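Side-chain contacts in G-protein interacting protein 1 (Dictyostelium discoideum, PDB 5Z1N), which probably binds heterotrimeric G proteins, holds them in the cytosol during chemotaxis, and encloses a phospholipid in its C-terminal TNFAIP8-like helical domain, described here: residues 39-42 and 43-47; 19-22 and 23-27; 120-123 and 124-127. All blocks are in the same frame, centred on the assembly; numbering follows the deposited sequence.

Contact 1. Residues 39-42 and 43-47; sequences KNIL and KILIK. With PEF (di-palmitoyl-3-sn-phosphatidylethanolamine), chain B.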
loop_
_atom_site.group_PDB
_atom_site.type_symbol
_atom_site.label_atom_id
_atom_site.label_comp_id
_atom_site.label_asym_id
_atom_site.label_seq_id
_atom_site.Cartn_x
_atom_site.Cartn_y
_atom_site.Cartn_z
ATOM N N LYS A 39 2.733 -3.247 11.376
ATOM C CA LYS A 39 4.125 -3.611 11.617
ATOM C C LYS A 39 4.826 -4.002 10.321
ATOM O O LYS A 39 5.975 -3.611 10.088
ATOM C CB LYS A 39 4.203 -4.754 12.629
ATOM C CG LYS A 39 5.621 -5.156 13.000
ATOM C CD LYS A 39 5.642 -6.175 14.130
ATOM C CE LYS A 39 5.471 -7.592 13.606
ATOM N NZ LYS A 39 6.157 -8.590 14.478
ATOM N N ASN A 40 4.151 -4.773 9.467
ATOM C CA ASN A 40 4.772 -5.249 8.233
ATOM C C ASN A 40 5.080 -4.093 7.290
ATOM O O ASN A 40 6.172 -4.023 6.709
ATOM C CB ASN A 40 3.860 -6.265 7.547
ATOM C CG ASN A 40 3.896 -7.626 8.209
ATOM O OD1 ASN A 40 4.615 -7.840 9.186
ATOM N ND2 ASN A 40 3.109 -8.559 7.680
ATOM N N ILE A 41 4.120 -3.181 7.120
ATOM C CA ILE A 41 4.328 -2.017 6.262
ATOM C C ILE A 41 5.512 -1.203 6.764
ATOM O O ILE A 41 6.408 -0.829 5.992
ATOM C CB ILE A 41 3.045 -1.168 6.195
ATOM C CG1 ILE A 41 1.946 -1.905 5.433
ATOM C CG2 ILE A 41 3.317 0.173 5.536
ATOM C CD1 ILE A 41 0.625 -1.178 5.441
ATOM N N LEU A 42 5.545 -0.937 8.075
ATOM C CA LEU A 42 6.668 -0.198 8.644
ATOM C C LEU A 42 7.992 -0.915 8.398
ATOM O O LEU A 42 8.981 -0.285 8.021
ATOM C CB LEU A 42 6.448 0.018 10.139
ATOM C CG LEU A 42 5.341 1.011 10.491
ATOM C CD1 LEU A 42 4.995 0.910 11.968
ATOM C CD2 LEU A 42 5.771 2.420 10.123
ATOM N N LYS A 43 8.024 -2.231 8.604
ATOM C CA LYS A 43 9.262 -2.994 8.463
ATOM C C LYS A 43 9.790 -2.934 7.033
ATOM O O LYS A 43 10.975 -2.651 6.798
ATOM C CB LYS A 43 9.001 -4.436 8.898
ATOM C CG LYS A 43 10.043 -5.458 8.510
ATOM C CD LYS A 43 9.576 -6.833 8.970
ATOM C CE LYS A 43 10.724 -7.809 9.117
ATOM N NZ LYS A 43 10.295 -9.034 9.851
ATOM N N ILE A 44 8.912 -3.194 6.060
ATOM C CA ILE A 44 9.314 -3.160 4.656
ATOM C C ILE A 44 9.809 -1.768 4.281
ATOM O O ILE A 44 10.882 -1.610 3.682
ATOM C CB ILE A 44 8.146 -3.599 3.758
ATOM C CG1 ILE A 44 7.711 -5.024 4.102
ATOM C CG2 ILE A 44 8.531 -3.481 2.284
ATOM C CD1 ILE A 44 6.355 -5.380 3.537
ATOM N N LEU A 45 9.026 -0.739 4.623
ATOM C CA LEU A 45 9.411 0.632 4.297
ATOM C C LEU A 45 10.764 0.984 4.899
ATOM O O LEU A 45 11.653 1.491 4.203
ATOM C CB LEU A 45 8.351 1.607 4.802
ATOM C CG LEU A 45 7.044 1.721 4.028
ATOM C CD1 LEU A 45 6.027 2.454 4.887
ATOM C CD2 LEU A 45 7.269 2.436 2.700
ATOM N N ILE A 46 10.928 0.735 6.200
ATOM C CA ILE A 46 12.174 1.061 6.886
ATOM C C ILE A 46 13.353 0.383 6.203
ATOM O O ILE A 46 14.411 0.997 6.017
ATOM C CB ILE A 46 12.084 0.673 8.375
ATOM C CG1 ILE A 46 11.118 1.600 9.119
ATOM C CG2 ILE A 46 13.462 0.694 9.027
ATOM C CD1 ILE A 46 11.126 3.018 8.621
ATOM N N LYS A 47 13.192 -0.884 5.807
ATOM C CA LYS A 47 14.299 -1.582 5.153
ATOM C C LYS A 47 14.627 -0.957 3.798
ATOM O O LYS A 47 15.800 -0.696 3.490
ATOM C CB LYS A 47 13.972 -3.069 5.003
ATOM C CG LYS A 47 15.170 -3.938 4.621
ATOM C CD LYS A 47 15.947 -4.418 5.848
ATOM C CE LYS A 47 16.687 -5.735 5.579
ATOM N NZ LYS A 47 17.649 -6.101 6.661
HETATM C C2 PEF B . 7.893 8.834 3.385
HETATM C C1 PEF B . 9.166 8.964 2.560
HETATM N N PEF B . 10.516 13.077 -1.502
HETATM C C3 PEF B . 7.108 10.135 3.411
HETATM C C4 PEF B . 10.936 10.883 -0.572
HETATM C C5 PEF B . 11.395 11.931 -1.577
HETATM C C10 PEF B . 6.413 6.992 3.731
HETATM C C11 PEF B . 5.731 5.736 3.248
HETATM C C12 PEF B . 4.274 5.669 3.691
HETATM C C13 PEF B . 3.592 4.558 2.899
HETATM C C14 PEF B . 2.165 4.269 3.352
HETATM C C15 PEF B . 1.475 3.419 2.288
HETATM C C16 PEF B . 0.081 2.983 2.714
HETATM C C17 PEF B . -0.737 2.487 1.524
HETATM C C18 PEF B . 0.058 1.535 0.636
HETATM C C19 PEF B . -0.824 0.416 0.092
HETATM C C20 PEF B . -2.104 0.946 -0.548
HETATM C C21 PEF B . -3.321 0.220 0.013
HETATM C C22 PEF B . -4.621 0.819 -0.512
HETATM C C23 PEF B . -5.812 0.367 0.327
HETATM C C24 PEF B . -7.120 0.867 -0.275
HETATM C C25 PEF B . -8.291 0.577 0.636
HETATM C C30 PEF B . 5.059 9.922 2.040
HETATM C C31 PEF B . 4.332 10.077 0.726
HETATM C C32 PEF B . 4.188 8.720 0.049
HETATM C C33 PEF B . 5.528 8.206 -0.461
HETATM C C34 PEF B . 5.540 6.682 -0.504
HETATM C C35 PEF B . 6.791 6.158 -1.202
HETATM C C36 PEF B . 7.121 4.739 -0.753
HETATM C C37 PEF B . 8.049 4.031 -1.735
HETATM C C38 PEF B . 8.514 2.690 -1.172
HETATM C C39 PEF B . 8.244 1.550 -2.149
HETATM C C40 PEF B . 8.744 0.210 -1.615
HETATM C C41 PEF B . 8.065 -0.173 -0.304
HETATM C C42 PEF B . 6.562 -0.373 -0.470
HETATM C C43 PEF B . 5.950 -0.944 0.804
HETATM C C44 PEF B . 4.442 -1.115 0.675
HETATM C C45 PEF B . 3.889 -1.886 1.855
HETATM O O4 PEF B . 6.418 7.304 4.908
HETATM O O5 PEF B . 4.488 9.478 3.023
HETATM O O2 PEF B . 7.079 7.846 2.766
HETATM O O3 PEF B . 6.463 10.277 2.150
HETATM O O1P PEF B . 11.822 11.575 2.983
HETATM O O2P PEF B . 11.750 9.391 1.518
HETATM O O3P PEF B . 9.647 10.301 2.606
HETATM O O4P PEF B . 10.711 11.488 0.700
HETATM P P PEF B . 11.103 10.658 2.016
#

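Contact 2. Residues 19-22 and 23-27; sequences GSVK and KIIKR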
loop_
_atom_site.group_PDB
_atom_site.type_symbol
_atom_site.label_atom_id
_atom_site.label_comp_id
_atom_site.label_asym_id
_atom_site.label_seq_id
_atom_site.Cartn_x
_atom_site.Cartn_y
_atom_site.Cartn_z
ATOM N N GLY A 19 -1.802 5.196 9.300
ATOM C CA GLY A 19 -2.943 5.216 10.202
ATOM C C GLY A 19 -4.264 5.028 9.478
ATOM O O GLY A 19 -5.129 4.266 9.927
ATOM N N SER A 20 -4.437 5.710 8.340
ATOM C CA SER A 20 -5.675 5.555 7.577
ATOM C C SER A 20 -5.838 4.119 7.079
ATOM O O SER A 20 -6.910 3.503 7.236
ATOM C CB SER A 20 -5.693 6.545 6.412
ATOM O OG SER A 20 -5.693 7.879 6.888
ATOM N N VAL A 21 -4.774 3.566 6.488
ATOM C CA VAL A 21 -4.811 2.171 6.049
ATOM C C VAL A 21 -5.174 1.253 7.212
ATOM O O VAL A 21 -6.027 0.366 7.085
ATOM C CB VAL A 21 -3.463 1.771 5.423
ATOM C CG1 VAL A 21 -3.449 0.287 5.121
ATOM C CG2 VAL A 21 -3.214 2.569 4.164
ATOM N N LYS A 22 -4.538 1.463 8.368
ATOM C CA LYS A 22 -4.753 0.577 9.509
ATOM C C LYS A 22 -6.194 0.627 9.989
ATOM O O LYS A 22 -6.772 -0.408 10.339
ATOM C CB LYS A 22 -3.808 0.933 10.653
ATOM C CG LYS A 22 -3.966 0.019 11.864
ATOM C CD LYS A 22 -3.031 0.392 13.002
ATOM C CE LYS A 22 -3.119 -0.634 14.120
ATOM N NZ LYS A 22 -2.239 -0.322 15.283
ATOM N N LYS A 23 -6.794 1.820 10.023
ATOM C CA LYS A 23 -8.191 1.898 10.446
ATOM C C LYS A 23 -9.094 1.142 9.481
ATOM O O LYS A 23 -9.998 0.404 9.906
ATOM C CB LYS A 23 -8.634 3.357 10.568
ATOM C CG LYS A 23 -10.073 3.516 11.044
ATOM C CD LYS A 23 -10.344 4.911 11.593
ATOM C CE LYS A 23 -10.173 5.983 10.523
ATOM N NZ LYS A 23 -10.306 7.362 11.089
ATOM N N ILE A 24 -8.847 1.290 8.175
ATOM C CA ILE A 24 -9.663 0.560 7.204
ATOM C C ILE A 24 -9.500 -0.949 7.383
ATOM O O ILE A 24 -10.485 -1.706 7.356
ATOM C CB ILE A 24 -9.314 1.019 5.777
ATOM C CG1 ILE A 24 -9.871 2.427 5.545
ATOM C CG2 ILE A 24 -9.864 0.047 4.751
ATOM C CD1 ILE A 24 -9.329 3.125 4.311
ATOM N N ILE A 25 -8.262 -1.408 7.594
ATOM C CA ILE A 25 -8.024 -2.836 7.801
ATOM C C ILE A 25 -8.762 -3.325 9.040
ATOM O O ILE A 25 -9.371 -4.403 9.030
ATOM C CB ILE A 25 -6.517 -3.129 7.898
ATOM C CG1 ILE A 25 -5.815 -2.800 6.584
ATOM C CG2 ILE A 25 -6.282 -4.594 8.257
ATOM C CD1 ILE A 25 -4.331 -3.057 6.629
ATOM N N LYS A 26 -8.707 -2.551 10.129
ATOM C CA LYS A 26 -9.489 -2.881 11.317
ATOM C C LYS A 26 -10.952 -3.095 10.956
ATOM O O LYS A 26 -11.567 -4.091 11.352
ATOM C CB LYS A 26 -9.363 -1.772 12.365
ATOM C CG LYS A 26 -8.146 -1.868 13.267
ATOM C CD LYS A 26 -8.358 -1.120 14.580
ATOM C CE LYS A 26 -8.596 0.358 14.350
ATOM N NZ LYS A 26 -8.794 1.087 15.640
ATOM N N ARG A 27 -11.519 -2.169 10.179
ATOM C CA ARG A 27 -12.938 -2.264 9.851
ATOM C C ARG A 27 -13.258 -3.485 8.994
ATOM O O ARG A 27 -14.335 -4.073 9.143
ATOM C CB ARG A 27 -13.395 -0.983 9.151
ATOM C CG ARG A 27 -13.303 0.265 10.024
ATOM C CD ARG A 27 -14.286 0.227 11.196
ATOM N NE ARG A 27 -13.741 -0.447 12.375
ATOM C CZ ARG A 27 -13.060 0.162 13.339
ATOM N NH1 ARG A 27 -12.609 -0.534 14.372
ATOM N NH2 ARG A 27 -12.825 1.465 13.271
#

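Contact 3. Residues 120-123 and 124-127; sequences HNIQ and LIRN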
loop_
_atom_site.group_PDB
_atom_site.type_symbol
_atom_site.label_atom_id
_atom_site.label_comp_id
_atom_site.label_asym_id
_atom_site.label_seq_id
_atom_site.Cartn_x
_atom_site.Cartn_y
_atom_site.Cartn_z
ATOM N N HIS A 120 11.806 -15.837 5.010
ATOM C CA HIS A 120 10.587 -15.593 5.775
ATOM C C HIS A 120 10.095 -14.159 5.596
ATOM O O HIS A 120 8.885 -13.915 5.522
ATOM C CB HIS A 120 10.823 -15.897 7.254
ATOM C CG HIS A 120 9.613 -15.687 8.110
ATOM N ND1 HIS A 120 9.290 -14.460 8.651
ATOM C CD2 HIS A 120 8.641 -16.541 8.508
ATOM C CE1 HIS A 120 8.174 -14.571 9.351
ATOM N NE2 HIS A 120 7.761 -15.823 9.282
ATOM N N ASN A 121 11.015 -13.198 5.515
ATOM C CA ASN A 121 10.613 -11.808 5.332
ATOM C C ASN A 121 10.247 -11.489 3.888
ATOM O O ASN A 121 9.467 -10.555 3.646
ATOM C CB ASN A 121 11.723 -10.879 5.825
ATOM C CG ASN A 121 11.734 -10.749 7.338
ATOM O OD1 ASN A 121 10.686 -10.811 7.977
ATOM N ND2 ASN A 121 12.917 -10.577 7.917
ATOM N N ILE A 122 10.783 -12.239 2.923
ATOM C CA ILE A 122 10.270 -12.156 1.559
ATOM C C ILE A 122 8.820 -12.631 1.519
ATOM O O ILE A 122 7.950 -11.993 0.902
ATOM C CB ILE A 122 11.167 -12.963 0.602
ATOM C CG1 ILE A 122 12.582 -12.379 0.571
ATOM C CG2 ILE A 122 10.563 -13.017 -0.796
ATOM C CD1 ILE A 122 12.676 -11.009 -0.094
ATOM N N GLN A 123 8.535 -13.754 2.188
ATOM C CA GLN A 123 7.152 -14.201 2.320
ATOM C C GLN A 123 6.309 -13.147 3.022
ATOM O O GLN A 123 5.127 -12.976 2.706
ATOM C CB GLN A 123 7.085 -15.525 3.080
ATOM C CG GLN A 123 5.662 -16.061 3.252
ATOM C CD GLN A 123 5.586 -17.287 4.155
ATOM O OE1 GLN A 123 6.000 -17.252 5.316
ATOM N NE2 GLN A 123 5.047 -18.378 3.621
ATOM N N LEU A 124 6.898 -12.437 3.985
ATOM C CA LEU A 124 6.188 -11.334 4.625
ATOM C C LEU A 124 5.808 -10.265 3.606
ATOM O O LEU A 124 4.681 -9.753 3.624
ATOM C CB LEU A 124 7.044 -10.744 5.747
ATOM C CG LEU A 124 6.481 -9.610 6.607
ATOM C CD1 LEU A 124 6.984 -9.751 8.036
ATOM C CD2 LEU A 124 6.854 -8.238 6.047
ATOM N N ILE A 125 6.736 -9.914 2.711
ATOM C CA ILE A 125 6.405 -8.978 1.637
ATOM C C ILE A 125 5.216 -9.493 0.838
ATOM O O ILE A 125 4.249 -8.760 0.581
ATOM C CB ILE A 125 7.621 -8.745 0.725
ATOM C CG1 ILE A 125 8.766 -8.100 1.501
ATOM C CG2 ILE A 125 7.228 -7.878 -0.466
ATOM C CD1 ILE A 125 10.042 -8.037 0.712
ATOM N N ARG A 126 5.267 -10.771 0.444
ATOM C CA ARG A 126 4.202 -11.343 -0.377
ATOM C C ARG A 126 2.853 -11.285 0.333
ATOM O O ARG A 126 1.844 -10.894 -0.263
ATOM C CB ARG A 126 4.542 -12.786 -0.758
ATOM C CG ARG A 126 5.693 -12.912 -1.745
ATOM C CD ARG A 126 5.701 -14.283 -2.411
ATOM N NE ARG A 126 5.636 -15.363 -1.430
ATOM C CZ ARG A 126 6.700 -15.981 -0.926
ATOM N NH1 ARG A 126 7.921 -15.630 -1.315
ATOM N NH2 ARG A 126 6.542 -16.952 -0.033
ATOM N N ASN A 127 2.813 -11.686 1.607
ATOM C CA ASN A 127 1.548 -11.697 2.339
ATOM C C ASN A 127 1.007 -10.287 2.527
ATOM O O ASN A 127 -0.205 -10.054 2.404
ATOM C CB ASN A 127 1.727 -12.375 3.697
ATOM C CG ASN A 127 1.872 -13.878 3.586
ATOM O OD1 ASN A 127 1.437 -14.485 2.608
ATOM N ND2 ASN A 127 2.476 -14.487 4.599
#

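Contact 1. Residues 39-42 and 43-47
Ile-41 and Leu-45 meet one turn apart on the same face of an alpha helix. Their side chains lie alongside each other and point the same way. Ile-41 CG2 touches Leu-45 CD1 at 3.6 Å. The first torsion of Ile-41 (chi1 -69°) sets CG2 opposite the backbone N, which brings this branch beside Leu-45. CG1 of Ile-41, the other branch, lies 4.1 Å from PEF C45, at the end of one acyl chain.

The lipid contacts continue on the next turn. Both methyls of Leu-45 reach toward PEF, with CD2 3.7 Å from C11, near the start of the other acyl chain. Ile-44 offers CG2 to C43 of the first chain at 3.9 Å. These are apolar contacts with the acyl chains of the lipid.

The backbone bonds are regular helical ones. Ile-44 N donates to Asn-40 O at 2.9 Å, nearly straight at 174°. Ile-44 CG1 also packs over Asn-40 O, at 3.2 Å.

The polar ends turn elsewhere. Lys-43 runs out extended toward Asn-121 of helix 119-132. Asn-40 ND2 makes a weak hydrogen bond to Thr-128 OG1.

Both segments belong to helix 31-53. Ile-41, Leu-42 and Leu-45 pack on Ile-18 of helix 12-28. Asn-40, Lys-43 and Ile-44 touch Leu-124 of helix 119-132, while Ile-44 also meets Thr-109 and Leu-113 of helix 92-113.

Contact 2. Residues 19-22 and 23-27
Ile-25 packs back along its helix onto Val-21, one turn earlier. Ile-25 CB sits over two carbonyl oxygens of the preceding turn, 3.6 Å from Val-21 O and 3.7 Å from Lys-22 O. Ile-25 CG1 goes closer to the backbone and lies 3.2 Å from Val-21 O. With chi1 at -64°, CG1 stands beside the Ile-25 backbone N that donates to Val-21 O, which puts it close to that oxygen. The chain then extends, and Ile-25 CD1 at the tip meets Val-21 CG1 at 3.8 Å. The two side chains run side by side and point the same way.

Ile-25 N donates to Val-21 O at 2.9 Å, so this oxygen has an N-H in front of it and aliphatic carbons of Ile-25 at its flank.

The basic side chains take separate courses. Lys-22 is fully extended, and its NZ forms a salt bridge with Glu-38 and a hydrogen bond with Asn-35. Lys-23 bends at chi3 (63°), and its NZ pairs with Asp-150. Lys-26 NZ stays 6.7 Å from Lys-22 NZ, two like charges not in contact.

Both segments lie on helix 12-28. Val-21 also touches the bound PEF, so the apolar face reaches the lipid pocket. Ile-25 rests on Ala-34 and Met-37 of helix 31-53 and on Phe-131 and Leu-132 of helix 119-132. Ile-24 packs on helices 135-144 and 151-158.

Contact 3. Residues 120-123 and 124-127
Asn-127 N donates to Gln-123 O at 2.9 Å. This is an ordinary i to i+4 bond of an alpha helix, one of the helices of the TNFAIP8-like bundle. The amide of Asn-127 folds back over the same turn. Asn-127 ND2 lies 3.8 Å from Gln-123 CG, and the amide planes of the two side chains are 25° apart.

The apolar side holds Ile-122 and Ile-125. They run alongside each other, and the CD1 methyls of Ile-122 and Ile-125 approach to 4.1 Å. Helix 92-113 receives both side chains at Val-110, and Phe-117 touches both as well. Leu-124 turns to another side, toward helix 31-53.

Arg-126 lies on the exposed side and also touches Glu-106. Its chain leaves the helix, leaning back toward the preceding turn, and bends at chi3 (-51°), which brings the guanidinium beside Gln-123. Ile-122 CG2 comes to Arg-126 NH1 at 3.8 Å. The Gln-123 amide plane is turned 67° from the guanidinium, and the contact uses the aliphatic part of Gln-123. Arg-126 NH2 lies 3.5 Å from Gln-123 CB, and Gln-123 CA sits over one guanidinium face, 3.7 Å from Arg-126 CZ.

Contacts 1 and 3 touch directly, with centres about 11 Å apart. Lys-43 NZ lies 2.6 Å from Asn-121 OD1, a probable hydrogen bond between helices 31-53 and 119-132. Further along, Leu-124 CD2 packs on Ile-44 CD1 at 3.8 Å. Contact 2 lies on the preceding helix, 12-28. Its nearest atoms come within about 4 Å of contact 1 without touching, and within about 9 Å of contact 3. The bound PEF is shared by contacts 1 and 2. Ile-44, Leu-45 and Val-21 belong to its pocket, whereas the Ile-125 side chain stays about 7 Å from the lipid. Contact 3 lies outside this first shell and borders contact 1.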